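Local coordinates for protein glucoamylase (PDB 1LF6) that hydrolyses terminal alpha-1,4-linked glucose units one after another from the non-reducing ends of glucan chains, probably releasing beta-D-glucose, at residues G27-W32 and G328-N333; S34-G39 and G643-S648; I323-G328 and T587-G592; D579-P584 and I634-W639. All blocks are in the same frame, centred on the assembly; numbering follows the deposited sequence.

Interaction 1 of 4, residues G27-W32 and G328-N333; sequences GEEDTW and GQRDDN
D331 and W32 carry much of this contact between a loop of the N-terminal beta-sandwich domain, 27-32, and a loop of the (alpha/alpha)6 barrel, 328-333. The touching parts of the two loops run 107° apart. D331 holds D30 by its backbone: D331 N donates to D30 O at 3.1 Å and comes from above the carbonyl plane. The D331 carboxylate turns back to the same residue. Its CG sits between the backbone N and the carbonyl carbon (chi1 62°), which brings OD1 to within 3.5 Å of D30 N for a weak bond. This also sets D331 OD1 2.9 Å from D30 O, another acceptor, which is probably unfavourable. The carboxylate of D30 itself is bonded to H158 in the sandwich. W32 lays its indole obliquely against the backbone of R330 and D331, with CZ2 of W32 3.6 Å from D331 O. H158 meets the W32 ring edge-to-face. With W32 cut back to an alanine, a gap would probably open beside the 330-331 backbone and H158 would lose its ring partner. E29 crosses R330 at a slant, its OE2 3.3 Å from R330 CD. E29 OE1 lies well out of the guanidinium plane of R330, so the opposite charges are near but no N-H points at it; the two planes are 87° apart. R330 NE instead makes a weak salt bridge in its own plane to D332 OD1. T31 OG1 lies 2.6 Å from Q329 O, and its one proton also has G326 O and D327 O within reach.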
loop_
_atom_site.group_PDB
_atom_site.type_symbol
_atom_site.label_atom_id
_atom_site.label_comp_id
_atom_site.label_asym_id
_atom_site.label_seq_id
_atom_site.Cartn_x
_atom_site.Cartn_y
_atom_site.Cartn_z
ATOM N N GLY A 27 -19.254 -23.893 -3.649
ATOM C CA GLY A 27 -18.447 -23.639 -2.475
ATOM C C GLY A 27 -18.906 -22.379 -1.768
ATOM O O GLY A 27 -19.658 -21.578 -2.326
ATOM N N GLU A 28 -18.440 -22.198 -0.538
ATOM C CA GLU A 28 -18.797 -21.039 0.264
ATOM C C GLU A 28 -17.965 -19.819 -0.137
ATOM O O GLU A 28 -16.922 -19.956 -0.777
ATOM C CB GLU A 28 -18.584 -21.365 1.739
ATOM C CG GLU A 28 -19.252 -20.408 2.695
ATOM C CD GLU A 28 -19.164 -20.891 4.124
ATOM O OE1 GLU A 28 -19.547 -22.055 4.381
ATOM O OE2 GLU A 28 -18.712 -20.112 4.988
ATOM N N GLU A 29 -18.431 -18.631 0.239
ATOM C CA GLU A 29 -17.800 -17.370 -0.084
ATOM C C GLU A 29 -16.574 -17.220 0.833
ATOM O O GLU A 29 -16.437 -17.896 1.838
ATOM C CB GLU A 29 -18.757 -16.207 0.149
ATOM C CG GLU A 29 -19.886 -16.109 -0.870
ATOM C CD GLU A 29 -20.818 -14.942 -0.601
ATOM O OE1 GLU A 29 -21.759 -14.730 -1.394
ATOM O OE2 GLU A 29 -20.591 -14.237 0.408
ATOM N N ASP A 30 -15.706 -16.460 0.275
ATOM C CA ASP A 30 -14.325 -16.323 0.802
ATOM C C ASP A 30 -14.103 -14.842 1.060
ATOM O O ASP A 30 -14.988 -13.983 0.801
ATOM C CB ASP A 30 -13.392 -16.950 -0.200
ATOM C CG ASP A 30 -12.031 -17.365 0.217
ATOM O OD1 ASP A 30 -11.620 -17.452 1.383
ATOM O OD2 ASP A 30 -11.253 -17.750 -0.722
ATOM N N THR A 31 -12.907 -14.498 1.406
ATOM C CA THR A 31 -12.468 -13.210 1.886
ATOM C C THR A 31 -11.042 -12.984 1.457
ATOM O O THR A 31 -10.317 -13.989 1.248
ATOM C CB THR A 31 -12.628 -13.178 3.426
ATOM O OG1 THR A 31 -12.683 -11.869 3.943
ATOM C CG2 THR A 31 -11.714 -14.092 4.176
ATOM N N TRP A 32 -10.546 -11.779 1.505
ATOM C CA TRP A 32 -9.112 -11.595 1.176
ATOM C C TRP A 32 -8.287 -11.866 2.410
ATOM O O TRP A 32 -8.780 -12.046 3.518
ATOM C CB TRP A 32 -8.903 -10.202 0.607
ATOM C CG TRP A 32 -9.557 -10.008 -0.745
ATOM C CD1 TRP A 32 -10.775 -9.390 -0.912
ATOM C CD2 TRP A 32 -9.150 -10.494 -2.011
ATOM N NE1 TRP A 32 -11.111 -9.418 -2.240
ATOM C CE2 TRP A 32 -10.133 -10.081 -2.942
ATOM C CE3 TRP A 32 -8.028 -11.194 -2.466
ATOM C CZ2 TRP A 32 -10.036 -10.380 -4.294
ATOM C CZ3 TRP A 32 -7.931 -11.476 -3.811
ATOM C CH2 TRP A 32 -8.931 -11.071 -4.706
ATOM N N GLY A 328 -12.318 -9.459 6.770
ATOM C CA GLY A 328 -13.740 -9.196 6.881
ATOM C C GLY A 328 -14.368 -8.697 5.591
ATOM O O GLY A 328 -15.568 -8.423 5.548
ATOM N N GLN A 329 -13.564 -8.575 4.539
ATOM C CA GLN A 329 -14.068 -8.113 3.250
ATOM C C GLN A 329 -14.461 -9.277 2.350
ATOM O O GLN A 329 -13.710 -10.245 2.207
ATOM C CB GLN A 329 -13.022 -7.254 2.529
ATOM C CG GLN A 329 -12.868 -5.845 3.082
ATOM C CD GLN A 329 -12.297 -4.884 2.052
ATOM O OE1 GLN A 329 -12.852 -4.722 0.962
ATOM N NE2 GLN A 329 -11.187 -4.238 2.395
ATOM N N ARG A 330 -15.641 -9.180 1.742
ATOM C CA ARG A 330 -16.111 -10.231 0.848
ATOM C C ARG A 330 -15.203 -10.243 -0.380
ATOM O O ARG A 330 -14.746 -9.199 -0.843
ATOM C CB ARG A 330 -17.574 -9.998 0.449
ATOM C CG ARG A 330 -18.250 -11.251 -0.109
ATOM C CD ARG A 330 -19.757 -11.076 -0.261
ATOM N NE ARG A 330 -20.104 -10.082 -1.271
ATOM C CZ ARG A 330 -21.348 -9.748 -1.594
ATOM N NH1 ARG A 330 -22.374 -10.327 -0.985
ATOM N NH2 ARG A 330 -21.570 -8.836 -2.532
ATOM N N ASP A 331 -14.955 -11.441 -0.895
ATOM C CA ASP A 331 -14.065 -11.662 -2.034
ATOM C C ASP A 331 -14.369 -11.030 -3.395
ATOM O O ASP A 331 -13.541 -11.128 -4.302
ATOM C CB ASP A 331 -13.888 -13.169 -2.234
ATOM C CG ASP A 331 -15.200 -13.874 -2.554
ATOM O OD1 ASP A 331 -16.187 -13.697 -1.802
ATOM O OD2 ASP A 331 -15.242 -14.614 -3.560
ATOM N N ASP A 332 -15.519 -10.384 -3.562
ATOM C CA ASP A 332 -15.832 -9.803 -4.866
ATOM C C ASP A 332 -15.371 -8.358 -5.074
ATOM O O ASP A 332 -15.609 -7.477 -4.242
ATOM C CB ASP A 332 -17.336 -9.942 -5.161
ATOM C CG ASP A 332 -18.158 -8.791 -4.614
ATOM O OD1 ASP A 332 -18.060 -8.496 -3.402
ATOM O OD2 ASP A 332 -18.910 -8.180 -5.407
ATOM N N ASN A 333 -14.699 -8.148 -6.205
ATOM C CA ASN A 333 -14.154 -6.853 -6.621
ATOM C C ASN A 333 -13.672 -5.934 -5.499
ATOM O O ASN A 333 -14.426 -5.090 -5.007
ATOM C CB ASN A 333 -15.173 -6.097 -7.479
ATOM C CG ASN A 333 -14.558 -4.907 -8.196
ATOM O OD1 ASN A 333 -13.631 -5.062 -8.994
ATOM N ND2 ASN A 333 -15.069 -3.710 -7.913
#

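Interaction 2 of 4, residues S34-G39 and G643-S648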
loop_
_atom_site.group_PDB
_atom_site.type_symbol
_atom_site.label_atom_id
_atom_site.label_comp_id
_atom_site.label_asym_id
_atom_site.label_seq_id
_atom_site.Cartn_x
_atom_site.Cartn_y
_atom_site.Cartn_z
ATOM N N SER A 34 -5.238 -10.976 5.350
ATOM C CA SER A 34 -4.954 -9.883 6.265
ATOM C C SER A 34 -4.137 -8.822 5.530
ATOM O O SER A 34 -3.214 -9.148 4.773
ATOM C CB SER A 34 -4.163 -10.395 7.468
ATOM O OG SER A 34 -3.715 -9.323 8.274
ATOM N N ALA A 35 -4.476 -7.556 5.760
ATOM C CA ALA A 35 -3.787 -6.444 5.115
ATOM C C ALA A 35 -2.418 -6.134 5.726
ATOM O O ALA A 35 -1.657 -5.337 5.174
ATOM C CB ALA A 35 -4.670 -5.197 5.142
ATOM N N GLN A 36 -2.114 -6.744 6.868
ATOM C CA GLN A 36 -0.813 -6.553 7.515
ATOM C C GLN A 36 0.151 -7.463 6.756
ATOM O O GLN A 36 0.041 -8.693 6.806
ATOM C CB GLN A 36 -0.891 -6.940 9.002
ATOM C CG GLN A 36 0.439 -7.301 9.654
ATOM C CD GLN A 36 1.450 -6.151 9.706
ATOM O OE1 GLN A 36 2.591 -6.355 10.120
ATOM N NE2 GLN A 36 1.039 -4.949 9.290
ATOM N N LYS A 37 1.091 -6.854 6.041
ATOM C CA LYS A 37 2.026 -7.620 5.239
ATOM C C LYS A 37 3.435 -7.722 5.793
ATOM O O LYS A 37 3.991 -6.750 6.302
ATOM C CB LYS A 37 2.084 -7.039 3.818
ATOM C CG LYS A 37 0.732 -6.923 3.134
ATOM C CD LYS A 37 0.028 -8.267 3.049
ATOM C CE LYS A 37 -1.273 -8.151 2.275
ATOM N NZ LYS A 37 -2.040 -9.436 2.263
ATOM N N GLN A 38 4.006 -8.916 5.676
ATOM C CA GLN A 38 5.372 -9.183 6.124
ATOM C C GLN A 38 6.317 -8.724 5.030
ATOM O O GLN A 38 7.496 -8.472 5.278
ATOM C CB GLN A 38 5.574 -10.681 6.357
ATOM C CG GLN A 38 4.942 -11.217 7.622
ATOM C CD GLN A 38 5.051 -12.721 7.705
ATOM O OE1 GLN A 38 4.478 -13.435 6.885
ATOM N NE2 GLN A 38 5.794 -13.213 8.689
ATOM N N GLY A 39 5.788 -8.622 3.816
ATOM C CA GLY A 39 6.604 -8.187 2.698
ATOM C C GLY A 39 5.822 -8.043 1.411
ATOM O O GLY A 39 4.714 -8.567 1.280
ATOM N N GLY A 643 1.416 0.021 20.181
ATOM C CA GLY A 643 2.113 0.654 19.080
ATOM C C GLY A 643 2.282 -0.330 17.940
ATOM O O GLY A 643 2.989 -0.046 16.975
ATOM N N LEU A 644 1.640 -1.492 18.053
ATOM C CA LEU A 644 1.713 -2.524 17.020
ATOM C C LEU A 644 0.673 -2.227 15.938
ATOM O O LEU A 644 -0.326 -1.548 16.200
ATOM C CB LEU A 644 1.469 -3.915 17.630
ATOM C CG LEU A 644 2.581 -4.435 18.558
ATOM C CD1 LEU A 644 2.145 -5.733 19.221
ATOM C CD2 LEU A 644 3.872 -4.640 17.754
ATOM N N PRO A 645 0.891 -2.732 14.709
ATOM C CA PRO A 645 -0.033 -2.504 13.588
ATOM C C PRO A 645 -1.444 -3.038 13.817
ATOM O O PRO A 645 -1.631 -4.072 14.464
ATOM C CB PRO A 645 0.640 -3.229 12.413
ATOM C CG PRO A 645 2.091 -3.347 12.827
ATOM C CD PRO A 645 1.994 -3.621 14.303
ATOM N N THR A 646 -2.438 -2.324 13.296
ATOM C CA THR A 646 -3.819 -2.789 13.392
ATOM C C THR A 646 -3.978 -3.552 12.082
ATOM O O THR A 646 -2.975 -3.856 11.436
ATOM C CB THR A 646 -4.826 -1.617 13.440
ATOM O OG1 THR A 646 -4.789 -0.891 12.204
ATOM C CG2 THR A 646 -4.490 -0.678 14.595
ATOM N N ASP A 647 -5.201 -3.872 11.676
ATOM C CA ASP A 647 -5.352 -4.580 10.415
ATOM C C ASP A 647 -5.578 -3.594 9.270
ATOM O O ASP A 647 -6.132 -3.942 8.227
ATOM C CB ASP A 647 -6.507 -5.580 10.465
ATOM C CG ASP A 647 -6.297 -6.736 9.498
ATOM O OD1 ASP A 647 -5.483 -7.632 9.824
ATOM O OD2 ASP A 647 -6.913 -6.737 8.403
ATOM N N SER A 648 -5.142 -2.361 9.484
ATOM C CA SER A 648 -5.280 -1.314 8.488
ATOM C C SER A 648 -4.344 -1.610 7.322
ATOM O O SER A 648 -3.534 -2.542 7.377
ATOM C CB SER A 648 -4.928 0.037 9.107
ATOM O OG SER A 648 -3.618 -0.000 9.649
HETATM O O HOH W 1 -1.550 -3.550 9.124
#
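The loop turn at S34 and A35 lies against D647. The nearest CA atoms of the two backbones are those of Q36 and D647, 5.7 Å apart. Neither 34-39 nor 643-648 is helix or strand where they meet, and the bonds between them run through side chains and a water. S34 OG donates to D647 OD1 at 2.9 Å. It meets the syn side of the carboxylate, 22° out of its plane. The D647 side chain reaches across because CG stands opposite the backbone N (chi1 -153°). S34 OG is also a weak acceptor for Q36 N, so the hydroxyl ties its own loop together as well. A leucine in place of D647 would probably leave S34 OG without its acceptor across the boundary and let the hydroxyl turn. A35 points its methyl at the other backbone, with A35 CB 3.6 Å from D647 O. The Q36 amide lies across the proline ring, its NE2 3.6 Å from P645 CB. Q36 NE2 also donates to a water at 2.9 Å. The water in turn donates to T646 O at 2.7 Å and to S648 O at 2.8 Å, so one molecule links three polar groups. Q36 OE1 is taken by N629, which fixes the flip of the amide. T646 OG1 accepts from S648 N at 3.1 Å and forms an ST turn. The D647 backbone bonds to W325 and E583. This is a domain interface: the loop before edge strand 39-42 of the sandwich meets a barrel loop that borders W325, a probable substrate-binding residue.

Interaction 3 of 4, residues I323-G328 and T587-G592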
loop_
_atom_site.group_PDB
_atom_site.type_symbol
_atom_site.label_atom_id
_atom_site.label_comp_id
_atom_site.label_asym_id
_atom_site.label_seq_id
_atom_site.Cartn_x
_atom_site.Cartn_y
_atom_site.Cartn_z
ATOM N N ILE A 323 -5.372 -5.062 0.989
ATOM C CA ILE A 323 -6.816 -4.903 1.051
ATOM C C ILE A 323 -7.179 -4.839 2.531
ATOM O O ILE A 323 -7.514 -5.855 3.140
ATOM C CB ILE A 323 -7.520 -6.100 0.392
ATOM C CG1 ILE A 323 -7.071 -6.207 -1.066
ATOM C CG2 ILE A 323 -9.031 -5.945 0.499
ATOM C CD1 ILE A 323 -7.531 -7.457 -1.762
ATOM N N PRO A 324 -7.116 -3.638 3.127
ATOM C CA PRO A 324 -7.429 -3.433 4.546
ATOM C C PRO A 324 -8.600 -4.241 5.086
ATOM O O PRO A 324 -9.660 -4.324 4.465
ATOM C CB PRO A 324 -7.652 -1.920 4.646
ATOM C CG PRO A 324 -7.993 -1.514 3.246
ATOM C CD PRO A 324 -7.044 -2.347 2.430
ATOM N N TRP A 325 -8.382 -4.844 6.251
ATOM C CA TRP A 325 -9.400 -5.652 6.905
ATOM C C TRP A 325 -9.979 -6.661 5.918
ATOM O O TRP A 325 -11.165 -6.998 5.976
ATOM C CB TRP A 325 -10.495 -4.738 7.461
ATOM C CG TRP A 325 -9.943 -3.700 8.396
ATOM C CD1 TRP A 325 -9.414 -3.915 9.638
ATOM C CD2 TRP A 325 -9.809 -2.293 8.143
ATOM N NE1 TRP A 325 -8.957 -2.734 10.170
ATOM C CE2 TRP A 325 -9.186 -1.722 9.277
ATOM C CE3 TRP A 325 -10.153 -1.460 7.068
ATOM C CZ2 TRP A 325 -8.899 -0.354 9.368
ATOM C CZ3 TRP A 325 -9.866 -0.097 7.157
ATOM C CH2 TRP A 325 -9.246 0.441 8.301
ATOM N N GLY A 326 -9.120 -7.138 5.017
ATOM C CA GLY A 326 -9.531 -8.104 4.013
ATOM C C GLY A 326 -10.201 -9.324 4.607
ATOM O O GLY A 326 -11.079 -9.924 3.984
ATOM N N ASP A 327 -9.782 -9.695 5.814
ATOM C CA ASP A 327 -10.347 -10.849 6.507
ATOM C C ASP A 327 -11.863 -10.699 6.612
ATOM O O ASP A 327 -12.601 -11.684 6.551
ATOM C CB ASP A 327 -9.744 -10.962 7.910
ATOM C CG ASP A 327 -10.299 -12.137 8.691
ATOM O OD1 ASP A 327 -10.122 -12.165 9.927
ATOM O OD2 ASP A 327 -10.908 -13.037 8.071
ATOM N N GLY A 328 -12.318 -9.459 6.770
ATOM C CA GLY A 328 -13.740 -9.196 6.881
ATOM C C GLY A 328 -14.368 -8.697 5.591
ATOM O O GLY A 328 -15.568 -8.423 5.548
ATOM N N THR A 587 -10.721 -6.965 19.256
ATOM C CA THR A 587 -11.136 -8.231 18.658
ATOM C C THR A 587 -12.086 -8.106 17.467
ATOM O O THR A 587 -12.588 -9.114 16.966
ATOM C CB THR A 587 -11.805 -9.147 19.711
ATOM O OG1 THR A 587 -13.044 -8.566 20.138
ATOM C CG2 THR A 587 -10.895 -9.320 20.919
ATOM N N GLU A 588 -12.326 -6.884 17.004
ATOM C CA GLU A 588 -13.224 -6.679 15.871
ATOM C C GLU A 588 -12.577 -5.913 14.728
ATOM O O GLU A 588 -11.809 -4.976 14.947
ATOM C CB GLU A 588 -14.480 -5.940 16.326
ATOM C CG GLU A 588 -15.272 -6.670 17.389
ATOM C CD GLU A 588 -16.425 -5.841 17.902
ATOM O OE1 GLU A 588 -17.329 -5.523 17.100
ATOM O OE2 GLU A 588 -16.424 -5.500 19.103
ATOM N N LEU A 589 -12.907 -6.317 13.505
ATOM C CA LEU A 589 -12.371 -5.688 12.304
ATOM C C LEU A 589 -13.252 -4.521 11.864
ATOM O O LEU A 589 -14.439 -4.470 12.189
ATOM C CB LEU A 589 -12.284 -6.721 11.179
ATOM C CG LEU A 589 -11.432 -7.957 11.481
ATOM C CD1 LEU A 589 -11.779 -9.075 10.510
ATOM C CD2 LEU A 589 -9.955 -7.592 11.409
ATOM N N TYR A 590 -12.665 -3.586 11.124
ATOM C CA TYR A 590 -13.399 -2.423 10.633
ATOM C C TYR A 590 -14.327 -2.804 9.479
ATOM O O TYR A 590 -13.886 -3.375 8.477
ATOM C CB TYR A 590 -12.429 -1.337 10.156
ATOM C CG TYR A 590 -13.112 -0.201 9.426
ATOM C CD1 TYR A 590 -13.792 0.792 10.121
ATOM C CD2 TYR A 590 -13.122 -0.153 8.031
ATOM C CE1 TYR A 590 -14.471 1.803 9.447
ATOM C CE2 TYR A 590 -13.800 0.854 7.346
ATOM C CZ TYR A 590 -14.475 1.828 8.061
ATOM O OH TYR A 590 -15.175 2.810 7.393
ATOM N N HIS A 591 -15.611 -2.482 9.624
ATOM C CA HIS A 591 -16.595 -2.780 8.592
ATOM C C HIS A 591 -17.445 -1.559 8.247
ATOM O O HIS A 591 -18.513 -1.687 7.649
ATOM C CB HIS A 591 -17.506 -3.935 9.029
ATOM C CG HIS A 591 -16.830 -5.273 9.034
ATOM N ND1 HIS A 591 -15.933 -5.658 10.008
ATOM C CD2 HIS A 591 -16.911 -6.312 8.168
ATOM C CE1 HIS A 591 -15.491 -6.875 9.743
ATOM N NE2 HIS A 591 -16.069 -7.294 8.632
ATOM N N GLY A 592 -16.969 -0.375 8.628
ATOM C CA GLY A 592 -17.707 0.841 8.328
ATOM C C GLY A 592 -17.861 1.804 9.491
ATOM O O GLY A 592 -17.957 3.015 9.287
#
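W325, which probably binds substrate as in a close relative, meets Y590 in what is probably the substrate-binding region of the glucoamylase. W325 sits at the third position of a type II beta turn from I323 to G326, with positive phi. A 3-10 segment follows, in which G328 N donates to W325 O at 2.8 Å. The turn points the W325 side chain at loop 587-592. Y590 places its CB over the face of the indole, 3.5 Å from the centroid of the W325 five-membered ring and 18° off its normal. This is a CH-pi contact. The Y590 ring, its CG anti to the backbone N (chi1 170°), continues over the six-membered part of the same face. Y590 CD2 touches W325 CZ3 at 3.4 Å. The two six-membered rings meet obliquely, their planes at 50°. L589 closes on the edge of the indole, with its CD2 4.1 Å from W325 CD1. The other methyl, L589 CD1, lies 3.6 Å from D327 OD1. H591 ND1 donates to L589 O at 2.9 Å, with that oxygen in the ring plane, and this bond sets the turn of the imidazole. H591 NE2 then makes a weak bond to G328 O at 3.3 Å. Y581 packs edge-to-face on both W325 and Y590. E583 accepts from W325 NE1, and N521 bonds Y590 OH. Loops of the (alpha/alpha)6 barrel thus hold the tryptophan as part of an aromatic cluster that probably lines the sugar-binding pocket, consistent with the role of W325 in a close relative.

Interaction 4 of 4, residues D579-P584 and I634-W639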
loop_
_atom_site.group_PDB
_atom_site.type_symbol
_atom_site.label_atom_id
_atom_site.label_comp_id
_atom_site.label_asym_id
_atom_site.label_seq_id
_atom_site.Cartn_x
_atom_site.Cartn_y
_atom_site.Cartn_z
ATOM N N ASP A 579 -12.502 10.325 15.424
ATOM C CA ASP A 579 -12.288 9.641 14.155
ATOM C C ASP A 579 -12.798 8.214 14.344
ATOM O O ASP A 579 -12.496 7.567 15.348
ATOM C CB ASP A 579 -10.792 9.641 13.814
ATOM C CG ASP A 579 -10.480 8.937 12.501
ATOM O OD1 ASP A 579 -11.418 8.537 11.779
ATOM O OD2 ASP A 579 -9.278 8.794 12.189
ATOM N N GLY A 580 -13.586 7.723 13.392
ATOM C CA GLY A 580 -14.108 6.376 13.521
ATOM C C GLY A 580 -13.547 5.383 12.523
ATOM O O GLY A 580 -13.931 4.219 12.533
ATOM N N TYR A 581 -12.629 5.831 11.669
ATOM C CA TYR A 581 -12.040 4.966 10.653
ATOM C C TYR A 581 -10.996 3.986 11.207
ATOM O O TYR A 581 -9.792 4.202 11.069
ATOM C CB TYR A 581 -11.416 5.825 9.543
ATOM C CG TYR A 581 -10.943 5.038 8.336
ATOM C CD1 TYR A 581 -9.597 5.022 7.974
ATOM C CD2 TYR A 581 -11.844 4.321 7.548
ATOM C CE1 TYR A 581 -9.158 4.312 6.855
ATOM C CE2 TYR A 581 -11.417 3.608 6.426
ATOM C CZ TYR A 581 -10.069 3.609 6.089
ATOM O OH TYR A 581 -9.642 2.903 4.985
ATOM N N GLY A 582 -11.467 2.904 11.825
ATOM C CA GLY A 582 -10.557 1.909 12.379
ATOM C C GLY A 582 -11.262 0.832 13.189
ATOM O O GLY A 582 -12.473 0.900 13.382
ATOM N N GLU A 583 -10.513 -0.159 13.673
ATOM C CA GLU A 583 -11.104 -1.245 14.461
ATOM C C GLU A 583 -11.849 -0.732 15.684
ATOM O O GLU A 583 -11.301 0.040 16.478
ATOM C CB GLU A 583 -10.033 -2.247 14.900
ATOM C CG GLU A 583 -9.585 -3.175 13.790
ATOM C CD GLU A 583 -8.145 -2.959 13.397
ATOM O OE1 GLU A 583 -7.887 -2.263 12.394
ATOM O OE2 GLU A 583 -7.257 -3.495 14.083
ATOM N N PRO A 584 -13.109 -1.170 15.860
ATOM C CA PRO A 584 -13.939 -0.751 16.993
ATOM C C PRO A 584 -13.371 -1.235 18.320
ATOM O O PRO A 584 -13.422 -0.533 19.329
ATOM C CB PRO A 584 -15.297 -1.370 16.673
ATOM C CG PRO A 584 -14.915 -2.640 15.984
ATOM C CD PRO A 584 -13.801 -2.193 15.054
ATOM N N ILE A 634 5.543 -0.318 7.166
ATOM C CA ILE A 634 4.801 0.599 8.020
ATOM C C ILE A 634 3.330 0.577 7.620
ATOM O O ILE A 634 2.982 0.747 6.448
ATOM C CB ILE A 634 5.330 2.053 7.888
ATOM C CG1 ILE A 634 6.835 2.095 8.193
ATOM C CG2 ILE A 634 4.571 2.974 8.841
ATOM C CD1 ILE A 634 7.474 3.467 7.968
ATOM N N SER A 635 2.470 0.367 8.606
ATOM C CA SER A 635 1.039 0.330 8.355
ATOM C C SER A 635 0.453 1.729 8.433
ATOM O O SER A 635 1.105 2.671 8.875
ATOM C CB SER A 635 0.338 -0.569 9.383
ATOM O OG SER A 635 0.371 0.020 10.674
ATOM N N GLU A 636 -0.789 1.851 7.988
ATOM C CA GLU A 636 -1.503 3.111 8.027
ATOM C C GLU A 636 -1.793 3.478 9.484
ATOM O O GLU A 636 -1.698 4.645 9.874
ATOM C CB GLU A 636 -2.814 2.961 7.257
ATOM C CG GLU A 636 -3.767 4.136 7.370
ATOM C CD GLU A 636 -5.085 3.852 6.683
ATOM O OE1 GLU A 636 -5.172 4.065 5.458
ATOM O OE2 GLU A 636 -6.022 3.394 7.374
ATOM N N GLN A 637 -2.129 2.471 10.289
ATOM C CA GLN A 637 -2.467 2.689 11.693
ATOM C C GLN A 637 -1.863 1.673 12.659
ATOM O O GLN A 637 -1.621 0.525 12.289
ATOM C CB GLN A 637 -3.991 2.648 11.861
ATOM C CG GLN A 637 -4.754 3.641 11.007
ATOM C CD GLN A 637 -6.253 3.520 11.188
ATOM O OE1 GLN A 637 -6.752 3.470 12.313
ATOM N NE2 GLN A 637 -6.979 3.478 10.080
ATOM N N VAL A 638 -1.644 2.110 13.903
ATOM C CA VAL A 638 -1.114 1.261 14.970
ATOM C C VAL A 638 -1.954 1.458 16.237
ATOM O O VAL A 638 -2.580 2.507 16.421
ATOM C CB VAL A 638 0.370 1.595 15.315
ATOM C CG1 VAL A 638 1.259 1.356 14.097
ATOM C CG2 VAL A 638 0.483 3.032 15.804
ATOM N N TRP A 639 -1.964 0.448 17.108
ATOM C CA TRP A 639 -2.725 0.500 18.359
ATOM C C TRP A 639 -2.103 1.446 19.379
ATOM O O TRP A 639 -0.880 1.611 19.422
ATOM C CB TRP A 639 -2.824 -0.896 18.981
ATOM C CG TRP A 639 -3.593 -1.880 18.167
ATOM C CD1 TRP A 639 -3.086 -2.828 17.326
ATOM C CD2 TRP A 639 -5.013 -2.043 18.148
ATOM N NE1 TRP A 639 -4.104 -3.578 16.789
ATOM C CE2 TRP A 639 -5.298 -3.117 17.278
ATOM C CE3 TRP A 639 -6.074 -1.386 18.783
ATOM C CZ2 TRP A 639 -6.602 -3.551 17.027
ATOM C CZ3 TRP A 639 -7.375 -1.821 18.529
ATOM C CH2 TRP A 639 -7.622 -2.894 17.658
HETATM O O HOH W 2 -7.260 0.657 12.518
#
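E583 OE2 comes unusually close to an aromatic carbon, 3.0 Å from W639 CZ2. The carboxylate and ring planes stand at 86°. The E583 chain is bent at chi2 (114°), away from the usual staggered values. Both E583 oxygens are also held from outside these two loops, by W325 and D647. Next along the contact, Q637 NE2 spends one N-H on Y581 O at 3.1 Å and the other on E636 OE2 at 2.9 Å. R597 N bonds Q637 OE1, so the amide is gripped at both ends. A water donates to E583 OE1 at 3.0 Å and more weakly to Q637 OE1. These are two loops of the (alpha/alpha)6 barrel, and the side chain of Y581 lies about 8 Å from that of E438, the probable proton donor. Y581 centres an inverse gamma turn, and its backbone N donates to D579 OD1 at 3.0 Å in an Asx turn. The Y581 and E636 side chains cross at about a right angle, Y581 CE1 3.3 Å from E636 OE2. Y337 OH bonds both Y581 OH and E636 OE1.

In the fold
From the N terminus, the chain opens interaction 1 at 27-32 and interaction 2 at 34-39, both in the loop that leads to strand 39-42 of the sandwich. It enters the barrel and opens interaction 3 at 323-328. The next residues close interaction 1, and the two share G328. Interaction 4 opens at 579-584, interaction 3 closes at 587-592, and interaction 4 closes at 634-639. Interaction 2 closes last, at 643-648, so interactions 3 and 4 both fall within its span. Interaction 1 crosses 2 and 3, and 3 crosses 4. Interactions 1 and 2 join sandwich to barrel. Interactions 3 and 4 join barrel loops round W325.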